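Local structure of putative uncharacterized protein (Thermotoga maritima, 3CNL) at residues I191-S195 / I196-S200; D57-E61 / K62-K66. The protein binds GTP and is probably a GTPase required for a late step in assembly of the 50S ribosomal subunit. One frame throughout, in Å; residues are numbered along the deposited sequence.

Contact 1: I191-S195 / I196-S200; sequences IFARS and IGIES
The phenyl ring of Phe192 has the CG2 methyl of Ile196 over one face, displaced toward the rim. This is a CH-pi contact, with Ile196 CG2 4.2 Å from the centroid of the Phe192 ring. Ile198 CD1 comes in obliquely, 3.7 Å from Phe192 CE2. Phe231, on helix 224-236, stacks edge-to-face with the same ring. The site is the C-terminal cap of helix 182-196, where Gly197 leaves the helix with a positive phi of 107°. A side chain at this position would collide with the preceding carbonyl oxygen.

Phe192 and Ile196 lie side by side and point the same way, one helical turn apart. Ile196 carries CG1 opposite its own backbone N (chi1 -151°). The chain then runs on extended, and CD1 reaches Phe192 CZ at 3.8 Å. Beyond the glycine the chain folds back along the helix. Ile198 CG2 packs on Ala193 CB at 3.7 Å, while Phe189 and Phe205 also touch Ile198. The turn therefore ties the end of helix 182-196 to the start of helix 202-212.

Ile196 N makes weak bonds to both Phe192 O and Ala193 O. Ser195 OG lies within hydrogen-bonding reach of both Ile191 O, a turn back, and Ser244 O. The apolar Ala193-Ile198 pair recalls a Schellman motif, but its 6→1 bond fails: Ile198 N is 3.0 Å from Ala193 O at a poor angle. Gly197 N makes the weak 5→2 bond to Arg194 O and a stronger one to Ala193 O at 2.8 Å.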
ATOM      1  N   ILE A 191      -7.952  -2.432  15.035  1.00 23.71           N
ATOM      2  CA  ILE A 191      -8.383  -1.844  13.763  1.00 24.19           C
ATOM      3  C   ILE A 191      -9.055  -2.892  12.900  1.00 24.77           C
ATOM      4  O   ILE A 191     -10.153  -2.658  12.375  1.00 25.01           O
ATOM      5  CB  ILE A 191      -7.207  -1.181  12.993  1.00 24.08           C
ATOM      6  CG1 ILE A 191      -6.636  -0.011  13.786  1.00 22.95           C
ATOM      7  CG2 ILE A 191      -7.658  -0.704  11.577  1.00 24.83           C
ATOM      8  CD1 ILE A 191      -5.243   0.388  13.318  1.00 21.96           C
ATOM      9  N   PHE A 192      -8.419  -4.063  12.792  1.00 25.29           N
ATOM     10  CA  PHE A 192      -9.008  -5.170  12.071  1.00 26.01           C
ATOM     11  C   PHE A 192     -10.383  -5.552  12.650  1.00 27.30           C
ATOM     12  O   PHE A 192     -11.391  -5.606  11.926  1.00 27.20           O
ATOM     13  CB  PHE A 192      -8.066  -6.386  12.064  1.00 25.13           C
ATOM     14  CG  PHE A 192      -8.663  -7.581  11.405  1.00 25.71           C
ATOM     15  CD1 PHE A 192      -8.732  -7.651  10.019  1.00 24.38           C
ATOM     16  CD2 PHE A 192      -9.216  -8.621  12.168  1.00 25.85           C
ATOM     17  CE1 PHE A 192      -9.310  -8.743   9.398  1.00 25.50           C
ATOM     18  CE2 PHE A 192      -9.801  -9.723  11.551  1.00 25.30           C
ATOM     19  CZ  PHE A 192      -9.847  -9.786  10.171  1.00 24.60           C
ATOM     20  N   ALA A 193     -10.404  -5.803  13.951  1.00 28.64           N
ATOM     21  CA  ALA A 193     -11.583  -6.292  14.642  1.00 30.81           C
ATOM     22  C   ALA A 193     -12.736  -5.334  14.439  1.00 32.63           C
ATOM     23  O   ALA A 193     -13.834  -5.764  14.086  1.00 33.15           O
ATOM     24  CB  ALA A 193     -11.297  -6.463  16.117  1.00 30.78           C
ATOM     25  N   ARG A 194     -12.481  -4.040  14.626  1.00 34.20           N
ATOM     26  CA  ARG A 194     -13.497  -3.029  14.351  1.00 37.10           C
ATOM     27  C   ARG A 194     -13.980  -3.028  12.896  1.00 38.13           C
ATOM     28  O   ARG A 194     -15.180  -2.953  12.665  1.00 39.26           O
ATOM     29  CB  ARG A 194     -13.018  -1.635  14.754  1.00 37.38           C
ATOM     30  CG  ARG A 194     -12.964  -1.430  16.271  1.00 40.59           C
ATOM     31  CD  ARG A 194     -13.605  -0.095  16.666  1.00 46.76           C
ATOM     32  NE  ARG A 194     -15.056  -0.097  16.439  1.00 49.98           N
ATOM     33  CZ  ARG A 194     -15.789   0.985  16.179  1.00 51.19           C
ATOM     34  NH1 ARG A 194     -15.224   2.189  16.092  1.00 53.35           N
ATOM     35  NH2 ARG A 194     -17.098   0.860  15.993  1.00 53.92           N
ATOM     36  N   SER A 195     -13.057  -3.123  11.937  1.00 39.16           N
ATOM     37  CA  SER A 195     -13.363  -2.980  10.502  1.00 40.76           C
ATOM     38  C   SER A 195     -14.156  -4.172   9.976  1.00 41.62           C
ATOM     39  O   SER A 195     -14.784  -4.091   8.921  1.00 42.21           O
ATOM     40  CB  SER A 195     -12.085  -2.798   9.657  1.00 40.80           C
ATOM     41  OG  SER A 195     -11.366  -1.599   9.978  1.00 41.88           O
ATOM     42  N   ILE A 196     -14.140  -5.270  10.723  1.00 42.50           N
ATOM     43  CA  ILE A 196     -14.801  -6.494  10.290  1.00 43.34           C
ATOM     44  C   ILE A 196     -15.949  -6.907  11.233  1.00 44.25           C
ATOM     45  O   ILE A 196     -16.777  -7.753  10.880  1.00 45.32           O
ATOM     46  CB  ILE A 196     -13.751  -7.631  10.046  1.00 43.14           C
ATOM     47  CG1 ILE A 196     -14.245  -8.618   8.979  1.00 42.84           C
ATOM     48  CG2 ILE A 196     -13.359  -8.309  11.342  1.00 42.31           C
ATOM     49  CD1 ILE A 196     -13.303  -9.728   8.688  1.00 43.03           C
ATOM     50  N   GLY A 197     -16.015  -6.306  12.421  1.00 44.64           N
ATOM     51  CA  GLY A 197     -17.105  -6.589  13.365  1.00 44.63           C
ATOM     52  C   GLY A 197     -16.739  -7.419  14.584  1.00 44.64           C
ATOM     53  O   GLY A 197     -17.482  -7.462  15.578  1.00 45.42           O
ATOM     54  N   ILE A 198     -15.609  -8.106  14.508  1.00 44.23           N
ATOM     55  CA  ILE A 198     -15.120  -8.910  15.618  1.00 43.61           C
ATOM     56  C   ILE A 198     -15.140  -8.097  16.888  1.00 43.17           C
ATOM     57  O   ILE A 198     -14.811  -6.909  16.892  1.00 43.46           O
ATOM     58  CB  ILE A 198     -13.656  -9.351  15.412  1.00 43.28           C
ATOM     59  CG1 ILE A 198     -13.564 -10.518  14.455  1.00 43.09           C
ATOM     60  CG2 ILE A 198     -12.986  -9.730  16.748  1.00 43.49           C
ATOM     61  CD1 ILE A 198     -12.142 -10.915  14.182  1.00 43.17           C
ATOM     62  N   GLU A 199     -15.572  -8.758  17.949  1.00 42.38           N
ATOM     63  CA  GLU A 199     -15.229  -8.408  19.296  1.00 42.28           C
ATOM     64  C   GLU A 199     -14.719  -9.746  19.786  1.00 40.86           C
ATOM     65  O   GLU A 199     -15.400 -10.760  19.623  1.00 41.86           O
ATOM     66  CB  GLU A 199     -16.461  -7.939  20.092  1.00 42.24           C
ATOM     67  CG  GLU A 199     -16.942  -6.531  19.720  1.00 43.11           C
ATOM     68  CD  GLU A 199     -18.255  -6.125  20.392  1.00 43.41           C
ATOM     69  OE1 GLU A 199     -18.712  -6.817  21.335  1.00 46.66           O
ATOM     70  OE2 GLU A 199     -18.834  -5.100  19.964  1.00 47.17           O
ATOM     71  N   SER A 200     -13.479  -9.755  20.268  1.00 39.32           N
ATOM     72  CA  SER A 200     -12.844 -10.886  20.957  1.00 37.10           C
ATOM     73  C   SER A 200     -11.555 -10.302  21.545  1.00 34.81           C
ATOM     74  O   SER A 200     -11.065  -9.306  21.030  1.00 34.42           O
ATOM     75  CB  SER A 200     -12.521 -12.031  19.987  1.00 37.65           C
ATOM     76  OG  SER A 200     -11.436 -11.684  19.123  1.00 38.79           O
TER

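Contact 2: D57-E61 / K62-K66; sequences DIADE and KTTKK. With GNP (phosphoaminophosphonic acid-guanylate ester), chain B.
Asp60 caps the N-terminus of helix 61-73, and its carboxylate folds over the first turn to meet Thr63 and Lys62. It is the N-cap residue of the helix that follows the guanine-recognition loop of this P-loop GTPase fold. Its CB lies 3.6 Å from Thr63 OG1. Its CG stands opposite the backbone N (chi1 180°), and this brings OD1 over the first turn, to Thr63 N. Asp60 OD1 accepts the capping bond from Thr63 N at 3.0 Å, with the donor 43° out of the carboxylate plane. Lys62 NZ meets the same OD1 on its syn side at 2.8 Å, forming a salt bridge. The lysine chain has to bend at chi3 and chi4 to bring NZ back there. Thr63 OG1 also approaches Asp60 OD1, but the modelled separation is too short to trust in detail. The other oxygen, Asp60 OD2, takes a water at 2.8 Å, which in turn accepts weakly from Lys62 N.

Replacing Asp60 with an alanine would probably leave Thr63 N without its capping acceptor and the Lys62 ammonium without its counter-charge. The backbone of Asp60 is also engaged. Its N donates to Ser244 OG, and its O starts the helical bonding by accepting from Thr64 N at 2.9 Å. A second water bonds to Thr64 OG1 and weakly to Ala59 O, bridging loop and helix.

At the far end of the loop, Asp57 closes the NKxD (G4) motif, Asn54 to Asp57, that reads the base of the bound GTP analogue. Its two oxygens take one guanine N-H group each. Asp57 OD2 accepts from GNP N2 at 3.1 Å, and Asp57 OD1 accepts almost straight (170°) from GNP N1 at 2.9 Å.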
ATOM      1  N   ASP A  57      -9.875  -4.150  -5.039  1.00 25.31           N
ATOM      2  CA  ASP A  57     -10.540  -5.451  -5.046  1.00 26.17           C
ATOM      3  C   ASP A  57     -10.630  -6.109  -3.658  1.00 26.55           C
ATOM      4  O   ASP A  57     -11.547  -6.898  -3.403  1.00 27.43           O
ATOM      5  CB  ASP A  57      -9.886  -6.378  -6.067  1.00 26.18           C
ATOM      6  CG  ASP A  57      -8.447  -6.669  -5.737  1.00 25.17           C
ATOM      7  OD1 ASP A  57      -7.701  -5.712  -5.518  1.00 24.20           O
ATOM      8  OD2 ASP A  57      -8.064  -7.855  -5.689  1.00 24.90           O
ATOM      9  N   ILE A  58      -9.706  -5.754  -2.758  1.00 25.89           N
ATOM     10  CA  ILE A  58      -9.681  -6.287  -1.394  1.00 24.10           C
ATOM     11  C   ILE A  58      -9.993  -5.203  -0.340  1.00 24.66           C
ATOM     12  O   ILE A  58      -9.864  -5.444   0.875  1.00 24.44           O
ATOM     13  CB  ILE A  58      -8.356  -7.036  -1.077  1.00 24.38           C
ATOM     14  CG1 ILE A  58      -7.116  -6.135  -1.269  1.00 22.98           C
ATOM     15  CG2 ILE A  58      -8.246  -8.329  -1.927  1.00 23.10           C
ATOM     16  CD1 ILE A  58      -5.811  -6.805  -0.944  1.00 22.56           C
ATOM     17  N   ALA A  59     -10.438  -4.040  -0.818  1.00 24.01           N
ATOM     18  CA  ALA A  59     -10.812  -2.902   0.034  1.00 24.93           C
ATOM     19  C   ALA A  59     -12.321  -2.807   0.168  1.00 26.03           C
ATOM     20  O   ALA A  59     -13.052  -3.251  -0.710  1.00 25.83           O
ATOM     21  CB  ALA A  59     -10.281  -1.594  -0.563  1.00 23.67           C
ATOM     22  N   ASP A  60     -12.783  -2.189   1.254  1.00 27.54           N
ATOM     23  CA  ASP A  60     -14.210  -1.881   1.398  1.00 28.37           C
ATOM     24  C   ASP A  60     -14.649  -0.804   0.401  1.00 29.00           C
ATOM     25  O   ASP A  60     -14.240   0.352   0.504  1.00 29.03           O
ATOM     26  CB  ASP A  60     -14.525  -1.416   2.809  1.00 27.87           C
ATOM     27  CG  ASP A  60     -15.980  -1.086   2.980  1.00 30.14           C
ATOM     28  OD1 ASP A  60     -16.293   0.103   3.222  1.00 29.29           O
ATOM     29  OD2 ASP A  60     -16.807  -2.018   2.816  1.00 33.09           O
ATOM     30  N   GLU A  61     -15.517  -1.194  -0.537  1.00 30.08           N
ATOM     31  CA  GLU A  61     -15.936  -0.341  -1.653  1.00 30.78           C
ATOM     32  C   GLU A  61     -16.535   0.998  -1.222  1.00 30.64           C
ATOM     33  O   GLU A  61     -16.222   2.037  -1.797  1.00 30.18           O
ATOM     34  CB  GLU A  61     -16.886  -1.101  -2.580  1.00 31.38           C
ATOM     35  CG  GLU A  61     -16.220  -2.291  -3.251  1.00 33.62           C
ATOM     36  CD  GLU A  61     -16.925  -2.732  -4.513  1.00 37.21           C
ATOM     37  OE1 GLU A  61     -18.061  -3.210  -4.409  1.00 40.21           O
ATOM     38  OE2 GLU A  61     -16.346  -2.618  -5.619  1.00 40.43           O
ATOM     39  N   LYS A  62     -17.357   0.974  -0.181  1.00 30.63           N
ATOM     40  CA  LYS A  62     -17.938   2.183   0.385  1.00 31.09           C
ATOM     41  C   LYS A  62     -16.875   3.168   0.896  1.00 30.47           C
ATOM     42  O   LYS A  62     -16.945   4.364   0.637  1.00 30.35           O
ATOM     43  CB  LYS A  62     -18.895   1.787   1.503  1.00 31.64           C
ATOM     44  CG  LYS A  62     -19.798   2.900   2.015  1.00 34.70           C
ATOM     45  CD  LYS A  62     -20.580   2.433   3.241  1.00 38.45           C
ATOM     46  CE  LYS A  62     -19.654   2.115   4.442  1.00 40.11           C
ATOM     47  NZ  LYS A  62     -18.763   0.897   4.284  1.00 41.29           N
ATOM     48  N   THR A  63     -15.891   2.646   1.623  1.00 29.98           N
ATOM     49  CA  THR A  63     -14.802   3.449   2.180  1.00 28.88           C
ATOM     50  C   THR A  63     -13.898   4.004   1.050  1.00 28.44           C
ATOM     51  O   THR A  63     -13.460   5.148   1.114  1.00 28.12           O
ATOM     52  CB  THR A  63     -13.979   2.594   3.165  1.00 29.26           C
ATOM     53  OG1 THR A  63     -14.865   1.936   4.082  1.00 30.54           O
ATOM     54  CG2 THR A  63     -12.992   3.447   3.947  1.00 28.79           C
ATOM     55  N   THR A  64     -13.633   3.191   0.029  1.00 27.83           N
ATOM     56  CA  THR A  64     -12.847   3.641  -1.129  1.00 28.08           C
ATOM     57  C   THR A  64     -13.507   4.830  -1.817  1.00 28.82           C
ATOM     58  O   THR A  64     -12.839   5.819  -2.102  1.00 28.96           O
ATOM     59  CB  THR A  64     -12.595   2.536  -2.160  1.00 27.86           C
ATOM     60  OG1 THR A  64     -11.874   1.457  -1.545  1.00 27.55           O
ATOM     61  CG2 THR A  64     -11.768   3.081  -3.352  1.00 26.38           C
ATOM     62  N   LYS A  65     -14.808   4.741  -2.086  1.00 28.94           N
ATOM     63  CA  LYS A  65     -15.506   5.893  -2.669  1.00 29.54           C
ATOM     64  C   LYS A  65     -15.352   7.152  -1.818  1.00 29.28           C
ATOM     65  O   LYS A  65     -15.110   8.238  -2.357  1.00 30.45           O
ATOM     66  CB  LYS A  65     -16.977   5.593  -2.952  1.00 29.91           C
ATOM     67  CG  LYS A  65     -17.645   6.700  -3.788  1.00 32.82           C
ATOM     68  CD  LYS A  65     -16.982   6.827  -5.159  1.00 37.44           C
ATOM     69  CE  LYS A  65     -16.648   8.272  -5.462  1.00 38.83           C
ATOM     70  NZ  LYS A  65     -16.853   8.588  -6.912  1.00 43.48           N
ATOM     71  N   LYS A  66     -15.469   7.027  -0.503  1.00 28.54           N
ATOM     72  CA  LYS A  66     -15.282   8.192   0.369  1.00 28.17           C
ATOM     73  C   LYS A  66     -13.877   8.772   0.280  1.00 27.59           C
ATOM     74  O   LYS A  66     -13.676   9.987   0.428  1.00 26.71           O
ATOM     75  CB  LYS A  66     -15.597   7.849   1.832  1.00 29.34           C
ATOM     76  CG  LYS A  66     -17.097   7.796   2.182  1.00 29.98           C
ATOM     77  CD  LYS A  66     -17.693   9.206   2.360  1.00 33.19           C
ATOM     78  CE  LYS A  66     -19.140   9.188   2.949  1.00 31.91           C
ATOM     79  NZ  LYS A  66     -19.795  10.536   2.811  1.00 32.78           N
TER
HETATM   80  PG  GNP B 501       7.825  -3.600  -2.887  1.00 38.27           P
HETATM   81  O1G GNP B 501       8.213  -2.176  -3.210  1.00 36.49           O
HETATM   82  O2G GNP B 501       7.686  -3.834  -1.394  1.00 40.18           O
HETATM   83  O3G GNP B 501       8.802  -4.535  -3.590  1.00 37.74           O
HETATM   84  N3B GNP B 501       6.455  -4.143  -3.469  1.00 32.88           N
HETATM   85  PB  GNP B 501       5.569  -3.538  -4.626  1.00 30.22           P
HETATM   86  O1B GNP B 501       5.062  -2.190  -4.231  1.00 23.61           O
HETATM   87  O2B GNP B 501       6.356  -3.597  -5.894  1.00 28.79           O
HETATM   88  O3A GNP B 501       4.366  -4.495  -4.734  1.00 26.57           O
HETATM   89  PA  GNP B 501       4.158  -5.758  -5.625  1.00 27.21           P
HETATM   90  O1A GNP B 501       3.675  -5.378  -6.963  1.00 24.68           O
HETATM   91  O2A GNP B 501       5.306  -6.677  -5.576  1.00 27.42           O
HETATM   92  O5' GNP B 501       2.941  -6.453  -4.946  1.00 26.29           O
HETATM   93  C5' GNP B 501       2.944  -6.837  -3.563  1.00 26.42           C
HETATM   94  C4' GNP B 501       1.860  -7.891  -3.363  1.00 27.52           C
HETATM   95  O4' GNP B 501       0.532  -7.340  -3.604  1.00 26.59           O
HETATM   96  C3' GNP B 501       1.931  -9.108  -4.269  1.00 28.88           C
HETATM   97  O3' GNP B 501       1.505 -10.240  -3.524  1.00 31.11           O
HETATM   98  C2' GNP B 501       0.914  -8.777  -5.349  1.00 27.88           C
HETATM   99  O2' GNP B 501       0.430  -9.954  -5.953  1.00 29.64           O
HETATM  100  C1' GNP B 501      -0.190  -8.095  -4.548  1.00 25.30           C
HETATM  101  N9  GNP B 501      -0.984  -7.123  -5.294  1.00 24.60           N
HETATM  102  C8  GNP B 501      -0.495  -6.124  -6.111  1.00 24.13           C
HETATM  103  N7  GNP B 501      -1.445  -5.379  -6.625  1.00 26.19           N
HETATM  104  C5  GNP B 501      -2.633  -5.943  -6.115  1.00 24.81           C
HETATM  105  C6  GNP B 501      -3.997  -5.582  -6.300  1.00 25.13           C
HETATM  106  O6  GNP B 501      -4.465  -4.661  -6.993  1.00 22.83           O
HETATM  107  N1  GNP B 501      -4.873  -6.414  -5.578  1.00 24.53           N
HETATM  108  C2  GNP B 501      -4.477  -7.470  -4.772  1.00 25.12           C
HETATM  109  N2  GNP B 501      -5.448  -8.172  -4.152  1.00 26.03           N
HETATM  110  N3  GNP B 501      -3.215  -7.810  -4.581  1.00 23.51           N
HETATM  111  C4  GNP B 501      -2.354  -7.012  -5.285  1.00 24.38           C
HETATM  112  O   HOH W   1     -12.572  -0.682  -2.931  1.00 27.59           O
HETATM  113  O   HOH W   2     -18.822  -1.820   0.853  1.00 36.77           O

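Both contacts cap helices, but at different ends. Contact 1 finishes helix 182-196; contact 2 starts helix 61-73. Each is partly buried. Contact 2 sits closer to the middle of the chain, on a loop leaving the central sheet and carrying part of the nucleotide site. Contact 1 lies farther out in the helical region, away from that site. Their chemistry differs accordingly: apolar packing round a glycine turn in contact 1, a carboxylate with charge and waters in contact 2. Their centres are about 17 Å apart and they do not touch. Ser244 joins them, bonding Ser195 OG through its carbonyl O and Asp60 N through its OG.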